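Local coordinates for protein 2,3-dihydroxybenzoate-AMP ligase (Bacillus subtilis, PDB 1MDB) that belongs to the ANL family of AMP-binding enzymes, built from a large N-terminal and a small C-terminal domain, with adenosine monophosphate and 2,3-dihydroxy-benzoic acid bound in this crystal, at residues M1-F5 with G391-A395; S111-T115 with Q143-L148; V474-P478 with V509-P513. One frame throughout, in Å; residues are numbered along the deposited sequence.

Interaction 1 of 3, residues M1-F5 with G391-A395; sequences MLKGF and GYYKA. With SO4 (sulfate ion), chain B.
The ring of Tyr393 reaches the N-terminal turn with one corner, its CE1 lying 3.3 Å from Lys3 O. That oxygen approaches the ring obliquely, as does Leu2 CD2, which packs against the same CE1 while the two side chains cross at about a right angle. One face of the ring is covered from within its own segment: Lys394 CG stands 3.9 Å above the plane, over the centre. With CG anti to the backbone N (chi1 -177°), the Tyr393 ring is carried up to the turn, and the extended Lys394 chain runs along the length of the ring, over that face.

A water joins the two segments beyond the ring. It accepts from Tyr393 OH at 2.5 Å, and donates to Lys3 O and to O1 of a sulfate ion that probably comes from the crystallisation liquor. The same sulfate takes a bond from the backbone, Lys3 N to O2, at 2.8 Å. Only one direct hydrogen bond spans the segments, a fairly long one from Lys394 N to Gly4 O at 3.3 Å, the donor tilted 20° from the carbonyl plane. Gly4, having no side chain, lets Lys394 CG come to 3.8 Å from its CA.

Lys3 NZ and Lys394 NZ stand 5.0 Å apart near the sulfate, and Lys394 NZ has a salt-bridge partner in Glu122. Leu2 and Tyr393 both also touch Arg77, and Tyr393 is bonded through its backbone to Leu199 in strand 199-203.

Residues Leu2 to Phe5 form a type II beta turn with Gly4 at its third position (Gly4 phi 103°), and this turn docks the chain's N-terminus on the loop that leads to Ala395, the N-cap residue of helix 396-402.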
ATOM      1  N   MET A   1      20.175 -18.807  -3.210  1.00 49.99           N
ATOM      2  CA  MET A   1      18.719 -18.539  -3.060  1.00 49.54           C
ATOM      3  C   MET A   1      18.260 -18.482  -1.610  1.00 48.35           C
ATOM      4  O   MET A   1      18.574 -19.368  -0.804  1.00 46.29           O
ATOM      5  CB  MET A   1      17.894 -19.607  -3.777  1.00 52.69           C
ATOM      6  CG  MET A   1      17.647 -19.345  -5.246  1.00 55.84           C
ATOM      7  SD  MET A   1      15.921 -19.683  -5.646  1.00 61.21           S
ATOM      8  CE  MET A   1      15.859 -21.481  -5.451  1.00 59.05           C
ATOM      9  N   LEU A   2      17.506 -17.434  -1.292  1.00 45.98           N
ATOM     10  CA  LEU A   2      16.968 -17.258   0.049  1.00 43.03           C
ATOM     11  C   LEU A   2      16.079 -18.455   0.377  1.00 41.92           C
ATOM     12  O   LEU A   2      15.266 -18.883  -0.444  1.00 41.47           O
ATOM     13  CB  LEU A   2      16.130 -15.980   0.120  1.00 40.86           C
ATOM     14  CG  LEU A   2      15.526 -15.667   1.491  1.00 40.48           C
ATOM     15  CD1 LEU A   2      16.632 -15.251   2.454  1.00 38.14           C
ATOM     16  CD2 LEU A   2      14.498 -14.564   1.355  1.00 39.36           C
ATOM     17  N   LYS A   3      16.241 -19.002   1.574  1.00 41.96           N
ATOM     18  CA  LYS A   3      15.427 -20.133   1.989  1.00 42.22           C
ATOM     19  C   LYS A   3      13.997 -19.646   2.187  1.00 41.73           C
ATOM     20  O   LYS A   3      13.767 -18.661   2.891  1.00 41.35           O
ATOM     21  CB  LYS A   3      15.956 -20.713   3.302  1.00 45.64           C
ATOM     22  CG  LYS A   3      15.084 -21.810   3.885  1.00 48.11           C
ATOM     23  CD  LYS A   3      15.619 -22.295   5.220  1.00 52.01           C
ATOM     24  CE  LYS A   3      14.708 -23.354   5.836  1.00 52.31           C
ATOM     25  NZ  LYS A   3      15.239 -23.825   7.144  1.00 53.15           N
ATOM     26  N   GLY A   4      13.043 -20.319   1.551  1.00 40.22           N
ATOM     27  CA  GLY A   4      11.650 -19.938   1.701  1.00 40.14           C
ATOM     28  C   GLY A   4      11.087 -19.164   0.530  1.00 38.57           C
ATOM     29  O   GLY A   4       9.891 -18.893   0.465  1.00 38.58           O
ATOM     30  N   PHE A   5      11.961 -18.820  -0.405  1.00 38.81           N
ATOM     31  CA  PHE A   5      11.589 -18.066  -1.595  1.00 36.62           C
ATOM     32  C   PHE A   5      11.163 -19.010  -2.719  1.00 36.94           C
ATOM     33  O   PHE A   5      11.760 -20.071  -2.900  1.00 35.10           O
ATOM     34  CB  PHE A   5      12.794 -17.225  -2.025  1.00 34.71           C
ATOM     35  CG  PHE A   5      12.738 -16.723  -3.440  1.00 32.42           C
ATOM     36  CD1 PHE A   5      11.767 -15.814  -3.839  1.00 32.03           C
ATOM     37  CD2 PHE A   5      13.697 -17.129  -4.367  1.00 33.12           C
ATOM     38  CE1 PHE A   5      11.753 -15.311  -5.141  1.00 32.78           C
ATOM     39  CE2 PHE A   5      13.691 -16.633  -5.672  1.00 33.60           C
ATOM     40  CZ  PHE A   5      12.721 -15.723  -6.061  1.00 33.18           C
ATOM     41  N   GLY A 391       4.785 -17.184  -4.710  1.00 35.89           N
ATOM     42  CA  GLY A 391       4.573 -17.814  -3.421  1.00 33.30           C
ATOM     43  C   GLY A 391       5.033 -16.976  -2.249  1.00 34.03           C
ATOM     44  O   GLY A 391       5.996 -16.203  -2.354  1.00 30.22           O
ATOM     45  N   TYR A 392       4.328 -17.114  -1.128  1.00 32.32           N
ATOM     46  CA  TYR A 392       4.677 -16.372   0.074  1.00 31.05           C
ATOM     47  C   TYR A 392       5.879 -17.004   0.758  1.00 29.96           C
ATOM     48  O   TYR A 392       6.185 -18.176   0.545  1.00 30.90           O
ATOM     49  CB  TYR A 392       3.502 -16.333   1.060  1.00 29.13           C
ATOM     50  CG  TYR A 392       2.297 -15.556   0.580  1.00 29.02           C
ATOM     51  CD1 TYR A 392       1.199 -16.205   0.024  1.00 30.07           C
ATOM     52  CD2 TYR A 392       2.250 -14.166   0.701  1.00 29.28           C
ATOM     53  CE1 TYR A 392       0.077 -15.489  -0.397  1.00 28.79           C
ATOM     54  CE2 TYR A 392       1.141 -13.444   0.282  1.00 29.85           C
ATOM     55  CZ  TYR A 392       0.060 -14.109  -0.263  1.00 30.37           C
ATOM     56  OH  TYR A 392      -1.027 -13.390  -0.683  1.00 31.57           O
ATOM     57  N   TYR A 393       6.540 -16.215   1.597  1.00 29.75           N
ATOM     58  CA  TYR A 393       7.721 -16.634   2.341  1.00 28.80           C
ATOM     59  C   TYR A 393       7.403 -17.752   3.344  1.00 30.80           C
ATOM     60  O   TYR A 393       6.485 -17.624   4.158  1.00 30.95           O
ATOM     61  CB  TYR A 393       8.286 -15.410   3.056  1.00 27.04           C
ATOM     62  CG  TYR A 393       9.557 -15.627   3.826  1.00 25.10           C
ATOM     63  CD1 TYR A 393      10.749 -15.948   3.176  1.00 24.98           C
ATOM     64  CD2 TYR A 393       9.577 -15.466   5.204  1.00 23.49           C
ATOM     65  CE1 TYR A 393      11.937 -16.096   3.895  1.00 25.52           C
ATOM     66  CE2 TYR A 393      10.744 -15.611   5.926  1.00 26.74           C
ATOM     67  CZ  TYR A 393      11.920 -15.925   5.271  1.00 26.14           C
ATOM     68  OH  TYR A 393      13.055 -16.071   6.014  1.00 26.35           O
ATOM     69  N   LYS A 394       8.163 -18.844   3.275  1.00 31.76           N
ATOM     70  CA  LYS A 394       7.980 -20.006   4.155  1.00 32.71           C
ATOM     71  C   LYS A 394       6.518 -20.248   4.522  1.00 33.61           C
ATOM     72  O   LYS A 394       6.164 -20.204   5.698  1.00 32.02           O
ATOM     73  CB  LYS A 394       8.784 -19.829   5.448  1.00 33.97           C
ATOM     74  CG  LYS A 394      10.269 -19.601   5.246  1.00 35.39           C
ATOM     75  CD  LYS A 394      10.995 -19.528   6.579  1.00 37.56           C
ATOM     76  CE  LYS A 394      12.488 -19.331   6.380  1.00 38.32           C
ATOM     77  NZ  LYS A 394      13.235 -19.303   7.672  1.00 38.91           N
ATOM     78  N   ALA A 395       5.667 -20.498   3.531  1.00 33.92           N
ATOM     79  CA  ALA A 395       4.251 -20.727   3.813  1.00 36.97           C
ATOM     80  C   ALA A 395       3.640 -21.712   2.828  1.00 39.67           C
ATOM     81  O   ALA A 395       2.744 -21.363   2.052  1.00 38.77           O
ATOM     82  CB  ALA A 395       3.490 -19.403   3.778  1.00 37.69           C
TER
HETATM   83  S   SO4 B 999      18.608 -18.423   4.832  1.00 53.54           S
HETATM   84  O1  SO4 B 999      17.385 -18.155   5.616  1.00 50.55           O
HETATM   85  O2  SO4 B 999      18.285 -18.458   3.391  1.00 50.01           O
HETATM   86  O3  SO4 B 999      19.598 -17.359   5.090  1.00 53.36           O
HETATM   87  O4  SO4 B 999      19.179 -19.721   5.250  1.00 52.60           O
HETATM   88  O   HOH W   1      14.892 -17.308   4.917  1.00 29.60           O

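Interaction 2 of 3, residues S111-T115 with Q143-L148; sequences SSEIT and QVQSKL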
ATOM      1  N   SER A 111       3.797  -4.644  19.537  1.00 30.40           N
ATOM      2  CA  SER A 111       4.542  -5.829  19.952  1.00 31.77           C
ATOM      3  C   SER A 111       4.068  -7.165  19.395  1.00 31.82           C
ATOM      4  O   SER A 111       4.884  -8.002  19.034  1.00 33.47           O
ATOM      5  CB  SER A 111       4.599  -5.909  21.476  1.00 31.96           C
ATOM      6  OG  SER A 111       3.345  -6.276  22.000  1.00 35.39           O
ATOM      7  N   SER A 112       2.763  -7.375  19.324  1.00 32.68           N
ATOM      8  CA  SER A 112       2.261  -8.635  18.808  1.00 34.07           C
ATOM      9  C   SER A 112       2.696  -8.855  17.353  1.00 33.59           C
ATOM     10  O   SER A 112       3.236  -9.911  17.021  1.00 32.22           O
ATOM     11  CB  SER A 112       0.741  -8.686  18.920  1.00 37.86           C
ATOM     12  OG  SER A 112       0.313 -10.017  19.141  1.00 44.30           O
ATOM     13  N   GLU A 113       2.473  -7.868  16.487  1.00 32.05           N
ATOM     14  CA  GLU A 113       2.877  -8.016  15.092  1.00 32.54           C
ATOM     15  C   GLU A 113       4.401  -7.962  14.935  1.00 31.10           C
ATOM     16  O   GLU A 113       4.975  -8.768  14.211  1.00 30.81           O
ATOM     17  CB  GLU A 113       2.238  -6.935  14.219  1.00 35.82           C
ATOM     18  CG  GLU A 113       0.725  -6.988  14.189  1.00 38.92           C
ATOM     19  CD  GLU A 113       0.102  -5.787  14.853  1.00 40.25           C
ATOM     20  OE1 GLU A 113       0.581  -5.380  15.936  1.00 42.03           O
ATOM     21  OE2 GLU A 113      -0.871  -5.256  14.288  1.00 43.93           O
ATOM     22  N   ILE A 114       5.057  -7.023  15.618  1.00 28.83           N
ATOM     23  CA  ILE A 114       6.515  -6.911  15.506  1.00 28.78           C
ATOM     24  C   ILE A 114       7.218  -8.179  16.001  1.00 29.32           C
ATOM     25  O   ILE A 114       8.114  -8.704  15.332  1.00 29.02           O
ATOM     26  CB  ILE A 114       7.060  -5.684  16.275  1.00 24.54           C
ATOM     27  CG1 ILE A 114       6.473  -4.397  15.686  1.00 25.57           C
ATOM     28  CG2 ILE A 114       8.583  -5.637  16.176  1.00 24.98           C
ATOM     29  CD1 ILE A 114       6.684  -4.237  14.170  1.00 23.26           C
ATOM     30  N   THR A 115       6.813  -8.674  17.167  1.00 28.43           N
ATOM     31  CA  THR A 115       7.408  -9.897  17.708  1.00 30.27           C
ATOM     32  C   THR A 115       7.275 -11.026  16.677  1.00 29.27           C
ATOM     33  O   THR A 115       8.192 -11.820  16.482  1.00 31.10           O
ATOM     34  CB  THR A 115       6.720 -10.307  19.036  1.00 28.70           C
ATOM     35  OG1 THR A 115       6.923  -9.273  20.000  1.00 28.02           O
ATOM     36  CG2 THR A 115       7.307 -11.605  19.582  1.00 30.96           C
ATOM     37  N   GLN A 143       9.352  -4.143  24.809  1.00 30.83           N
ATOM     38  CA  GLN A 143       8.353  -5.197  24.850  1.00 29.92           C
ATOM     39  C   GLN A 143       8.795  -6.342  23.947  1.00 31.28           C
ATOM     40  O   GLN A 143       8.702  -7.518  24.315  1.00 30.46           O
ATOM     41  CB  GLN A 143       6.993  -4.651  24.400  1.00 31.83           C
ATOM     42  CG  GLN A 143       6.340  -3.772  25.450  1.00 32.15           C
ATOM     43  CD  GLN A 143       5.065  -3.113  24.973  1.00 34.23           C
ATOM     44  OE1 GLN A 143       4.162  -2.845  25.767  1.00 35.75           O
ATOM     45  NE2 GLN A 143       4.988  -2.833  23.679  1.00 29.91           N
ATOM     46  N   VAL A 144       9.296  -6.003  22.765  1.00 31.58           N
ATOM     47  CA  VAL A 144       9.735  -7.043  21.847  1.00 32.91           C
ATOM     48  C   VAL A 144      10.891  -7.870  22.425  1.00 33.88           C
ATOM     49  O   VAL A 144      10.805  -9.098  22.446  1.00 33.83           O
ATOM     50  CB  VAL A 144      10.126  -6.451  20.475  1.00 32.83           C
ATOM     51  CG1 VAL A 144      10.582  -7.561  19.537  1.00 32.74           C
ATOM     52  CG2 VAL A 144       8.921  -5.730  19.871  1.00 30.59           C
ATOM     53  N   GLN A 145      11.949  -7.212  22.914  1.00 33.95           N
ATOM     54  CA  GLN A 145      13.088  -7.942  23.481  1.00 35.48           C
ATOM     55  C   GLN A 145      12.693  -8.886  24.614  1.00 36.93           C
ATOM     56  O   GLN A 145      13.228  -9.995  24.717  1.00 34.91           O
ATOM     57  CB  GLN A 145      14.174  -6.993  24.008  1.00 36.13           C
ATOM     58  CG  GLN A 145      15.034  -6.328  22.954  1.00 38.30           C
ATOM     59  CD  GLN A 145      16.374  -5.852  23.518  1.00 40.73           C
ATOM     60  OE1 GLN A 145      16.462  -5.446  24.675  1.00 38.44           O
ATOM     61  NE2 GLN A 145      17.419  -5.892  22.691  1.00 37.92           N
ATOM     62  N   SER A 146      11.770  -8.454  25.473  1.00 37.06           N
ATOM     63  CA  SER A 146      11.354  -9.310  26.579  1.00 37.34           C
ATOM     64  C   SER A 146      10.679 -10.575  26.039  1.00 38.62           C
ATOM     65  O   SER A 146      10.567 -11.585  26.740  1.00 37.38           O
ATOM     66  CB  SER A 146      10.423  -8.553  27.546  1.00 37.37           C
ATOM     67  OG  SER A 146       9.201  -8.182  26.942  1.00 39.57           O
ATOM     68  N   LYS A 147      10.231 -10.524  24.789  1.00 37.91           N
ATOM     69  CA  LYS A 147       9.623 -11.696  24.180  1.00 39.43           C
ATOM     70  C   LYS A 147      10.686 -12.419  23.355  1.00 39.16           C
ATOM     71  O   LYS A 147      10.618 -13.632  23.173  1.00 40.47           O
ATOM     72  CB  LYS A 147       8.445 -11.306  23.283  1.00 40.97           C
ATOM     73  CG  LYS A 147       7.156 -11.012  24.030  1.00 43.81           C
ATOM     74  CD  LYS A 147       6.090 -10.489  23.080  1.00 48.50           C
ATOM     75  CE  LYS A 147       4.831 -10.059  23.823  1.00 50.69           C
ATOM     76  NZ  LYS A 147       3.863  -9.391  22.904  1.00 53.15           N
ATOM     77  N   LEU A 148      11.672 -11.671  22.866  1.00 38.81           N
ATOM     78  CA  LEU A 148      12.743 -12.256  22.059  1.00 39.09           C
ATOM     79  C   LEU A 148      14.113 -11.768  22.530  1.00 38.99           C
ATOM     80  O   LEU A 148      14.706 -10.880  21.922  1.00 38.59           O
ATOM     81  CB  LEU A 148      12.552 -11.899  20.579  1.00 39.26           C
ATOM     82  CG  LEU A 148      11.213 -12.257  19.922  1.00 39.48           C
ATOM     83  CD1 LEU A 148      11.211 -11.771  18.481  1.00 38.48           C
ATOM     84  CD2 LEU A 148      10.988 -13.756  19.977  1.00 38.68           C
TER
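Two successive beta-alpha-beta crossovers of one mixed sheet bring their helices, 111-120 and 137-147, side by side, and Ser111, Ile114 and Thr115 of the first meet Val144 and Lys147 of the second. The short segments cross at -53°, their axes 9.6 Å apart at closest approach.

Thr115 is central. Its OG1, anti to the carbonyl carbon (chi1 -62°), turns back along its own helix and gives a short hydrogen bond of 2.6 Å to Ser111 O. Thr115 N donates to that same oxygen from the opposite face of the carbonyl plane, so Ser111 O is gripped twice and the hydroxyl's rotation is fixed. Across this side chain lies Lys147, at about a right angle: its CD is 3.4 Å from Thr115 OG1 and also rests on the methyl CG2.

Extended beyond CG, the lysine chain carries its ammonium group to the first turn of the other helix. There NZ makes a weak hydrogen bond to Ser111 OG, at 3.3 Å. Gln143 NE2 lies near the same serine, against CB at 3.8 Å.

Apolar contacts flank this polar strip. Ile114 and Val144 meet methyl to methyl, CG2 to CG2, at 3.7 Å. Leu148 brings its CG to 4.0 Å from Thr115 CG2.

Leu148 also touches Cys118 and Glu119, further along helix 111-120, while Ile114 packs on Gln81 and Ala105, just after the adjacent parallel strands 77-80 and 101-104 of the sheet, and on His109, just before its own helix.

Interaction 3 of 3, residues V474-P478 with V509-P513; sequences VFIIP and VESFP
Backbone contacts join Val509 to Ile476 and Ile477 on strand 469-478. Val509 N donates to Ile476 O at 2.9 Å, nearly along the C=O axis and almost straight, with 166° at the hydrogen. Val509 O turns to the next residue and receives a CA-H...O contact from Ile477 CA, 3.3 Å away and 169° at the hydrogen. In a parallel ladder this carbonyl would accept from the N-H of residue 478; that residue is Pro478, whose ring carbon CD stands there instead, 3.1 Å from Val509 O.

The pairing thus carries strand 505-508, an outermost strand of the three-stranded sheet in the C-terminal domain, one residue further beside its parallel neighbour before the chain turns away. On the other edge of strand 469-478 the backbone of Ile477 is bonded to His456.

Among ring contacts, a CH-pi contact is closely centred: Ile477 CD1 sits 3.5 Å from the centroid of the Phe512 ring, 3° off the normal. Behind it CG1 of Ile477 covers the same face near CE2. The ring holds its far end close to the strand, with Phe475 O meeting CZ obliquely.

Apolar packing completes the contact. Phe475 CB touches Phe512 CE2 at 3.6 Å, and CG1 of Val509 meets the edge of the Phe475 ring at CD2. Leu525 and Ile529 of helix 522-534 also pack against Phe475.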
ATOM      1  N   VAL A 474     -24.782  -0.878   7.685  1.00 26.85           N
ATOM      2  CA  VAL A 474     -23.918   0.137   7.085  1.00 25.92           C
ATOM      3  C   VAL A 474     -23.477   1.151   8.129  1.00 25.72           C
ATOM      4  O   VAL A 474     -24.305   1.746   8.824  1.00 26.28           O
ATOM      5  CB  VAL A 474     -24.611   0.912   5.921  1.00 26.25           C
ATOM      6  CG1 VAL A 474     -25.857   1.656   6.414  1.00 21.75           C
ATOM      7  CG2 VAL A 474     -23.633   1.902   5.328  1.00 24.52           C
ATOM      8  N   PHE A 475     -22.170   1.339   8.264  1.00 26.77           N
ATOM      9  CA  PHE A 475     -21.672   2.327   9.212  1.00 26.21           C
ATOM     10  C   PHE A 475     -21.561   3.638   8.443  1.00 25.94           C
ATOM     11  O   PHE A 475     -20.957   3.697   7.381  1.00 25.49           O
ATOM     12  CB  PHE A 475     -20.312   1.906   9.776  1.00 27.55           C
ATOM     13  CG  PHE A 475     -20.392   0.765  10.744  1.00 26.97           C
ATOM     14  CD1 PHE A 475     -20.607  -0.536  10.295  1.00 25.90           C
ATOM     15  CD2 PHE A 475     -20.270   0.991  12.118  1.00 27.26           C
ATOM     16  CE1 PHE A 475     -20.703  -1.600  11.197  1.00 26.99           C
ATOM     17  CE2 PHE A 475     -20.363  -0.065  13.032  1.00 25.97           C
ATOM     18  CZ  PHE A 475     -20.581  -1.359  12.571  1.00 26.20           C
ATOM     19  N   ILE A 476     -22.176   4.682   8.972  1.00 27.25           N
ATOM     20  CA  ILE A 476     -22.158   5.984   8.327  1.00 27.05           C
ATOM     21  C   ILE A 476     -21.428   7.018   9.187  1.00 29.93           C
ATOM     22  O   ILE A 476     -21.600   7.060  10.408  1.00 30.84           O
ATOM     23  CB  ILE A 476     -23.599   6.502   8.105  1.00 26.79           C
ATOM     24  CG1 ILE A 476     -24.381   5.542   7.198  1.00 25.09           C
ATOM     25  CG2 ILE A 476     -23.564   7.906   7.534  1.00 27.34           C
ATOM     26  CD1 ILE A 476     -23.874   5.478   5.763  1.00 24.84           C
ATOM     27  N   ILE A 477     -20.596   7.830   8.547  1.00 31.38           N
ATOM     28  CA  ILE A 477     -19.907   8.910   9.234  1.00 31.53           C
ATOM     29  C   ILE A 477     -20.692  10.133   8.776  1.00 32.43           C
ATOM     30  O   ILE A 477     -20.651  10.504   7.601  1.00 29.42           O
ATOM     31  CB  ILE A 477     -18.435   9.038   8.797  1.00 33.42           C
ATOM     32  CG1 ILE A 477     -17.629   7.841   9.319  1.00 33.04           C
ATOM     33  CG2 ILE A 477     -17.854  10.337   9.335  1.00 33.94           C
ATOM     34  CD1 ILE A 477     -16.188   7.789   8.819  1.00 31.23           C
ATOM     35  N   PRO A 478     -21.449  10.754   9.697  1.00 34.49           N
ATOM     36  CA  PRO A 478     -22.272  11.934   9.428  1.00 37.18           C
ATOM     37  C   PRO A 478     -21.484  13.151   8.981  1.00 40.67           C
ATOM     38  O   PRO A 478     -20.425  13.448   9.525  1.00 41.85           O
ATOM     39  CB  PRO A 478     -22.967  12.187  10.767  1.00 37.32           C
ATOM     40  CG  PRO A 478     -22.941  10.862  11.445  1.00 36.66           C
ATOM     41  CD  PRO A 478     -21.573  10.355  11.108  1.00 34.14           C
ATOM     42  N   VAL A 509     -21.135   6.643  13.266  1.00 34.43           N
ATOM     43  CA  VAL A 509     -19.873   6.740  13.992  1.00 31.73           C
ATOM     44  C   VAL A 509     -19.129   7.968  13.498  1.00 33.96           C
ATOM     45  O   VAL A 509     -19.461   8.521  12.446  1.00 33.89           O
ATOM     46  CB  VAL A 509     -18.964   5.507  13.753  1.00 30.16           C
ATOM     47  CG1 VAL A 509     -19.603   4.251  14.348  1.00 26.20           C
ATOM     48  CG2 VAL A 509     -18.698   5.337  12.247  1.00 28.59           C
ATOM     49  N   GLU A 510     -18.118   8.379  14.256  1.00 34.19           N
ATOM     50  CA  GLU A 510     -17.313   9.539  13.909  1.00 35.36           C
ATOM     51  C   GLU A 510     -16.166   9.159  12.984  1.00 33.07           C
ATOM     52  O   GLU A 510     -15.638  10.005  12.269  1.00 32.86           O
ATOM     53  CB  GLU A 510     -16.772  10.192  15.179  1.00 39.70           C
ATOM     54  CG  GLU A 510     -15.819  11.336  14.924  1.00 47.74           C
ATOM     55  CD  GLU A 510     -15.388  12.030  16.200  1.00 51.54           C
ATOM     56  OE1 GLU A 510     -14.925  11.337  17.136  1.00 53.96           O
ATOM     57  OE2 GLU A 510     -15.511  13.274  16.262  1.00 54.63           O
ATOM     58  N   SER A 511     -15.785   7.885  12.996  1.00 31.52           N
ATOM     59  CA  SER A 511     -14.709   7.403  12.141  1.00 32.36           C
ATOM     60  C   SER A 511     -14.797   5.892  11.997  1.00 32.35           C
ATOM     61  O   SER A 511     -15.477   5.227  12.779  1.00 34.42           O
ATOM     62  CB  SER A 511     -13.346   7.786  12.731  1.00 33.06           C
ATOM     63  OG  SER A 511     -13.120   7.100  13.948  1.00 34.19           O
ATOM     64  N   PHE A 512     -14.110   5.358  10.993  1.00 31.70           N
ATOM     65  CA  PHE A 512     -14.096   3.923  10.722  1.00 31.43           C
ATOM     66  C   PHE A 512     -12.765   3.356  11.193  1.00 31.32           C
ATOM     67  O   PHE A 512     -11.748   4.043  11.134  1.00 29.70           O
ATOM     68  CB  PHE A 512     -14.211   3.654   9.214  1.00 30.41           C
ATOM     69  CG  PHE A 512     -15.528   4.063   8.600  1.00 32.17           C
ATOM     70  CD1 PHE A 512     -15.587   4.450   7.261  1.00 32.24           C
ATOM     71  CD2 PHE A 512     -16.708   4.028   9.336  1.00 30.63           C
ATOM     72  CE1 PHE A 512     -16.803   4.794   6.665  1.00 30.59           C
ATOM     73  CE2 PHE A 512     -17.927   4.370   8.745  1.00 29.13           C
ATOM     74  CZ  PHE A 512     -17.971   4.753   7.412  1.00 30.06           C
ATOM     75  N   PRO A 513     -12.754   2.095  11.663  1.00 31.00           N
ATOM     76  CA  PRO A 513     -11.502   1.488  12.121  1.00 30.87           C
ATOM     77  C   PRO A 513     -10.670   1.313  10.850  1.00 30.77           C
ATOM     78  O   PRO A 513     -11.208   0.895   9.819  1.00 30.52           O
ATOM     79  CB  PRO A 513     -11.940   0.131  12.691  1.00 31.33           C
ATOM     80  CG  PRO A 513     -13.428   0.248  12.866  1.00 32.49           C
ATOM     81  CD  PRO A 513     -13.862   1.130  11.738  1.00 32.65           C
TER

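All three contacts are partly buried, their centres 21 to 24 Å from the centre of the chain, yet each joins different elements. Interaction 1 ties two loops 386 residues apart, with much of its polar bonding relayed by water and an ion. Interaction 2, nested within that long stretch of chain, sets helix on helix, mixing methyl packing with a weak lysine bond near the surface. Interaction 3 belongs to the C-terminal domain and continues the pairing of parallel strands, with a backbone hydrogen bond, a CH-pi contact and apolar packing. None touches another; interactions 1 and 3 fall on opposite sides of the chain's centre.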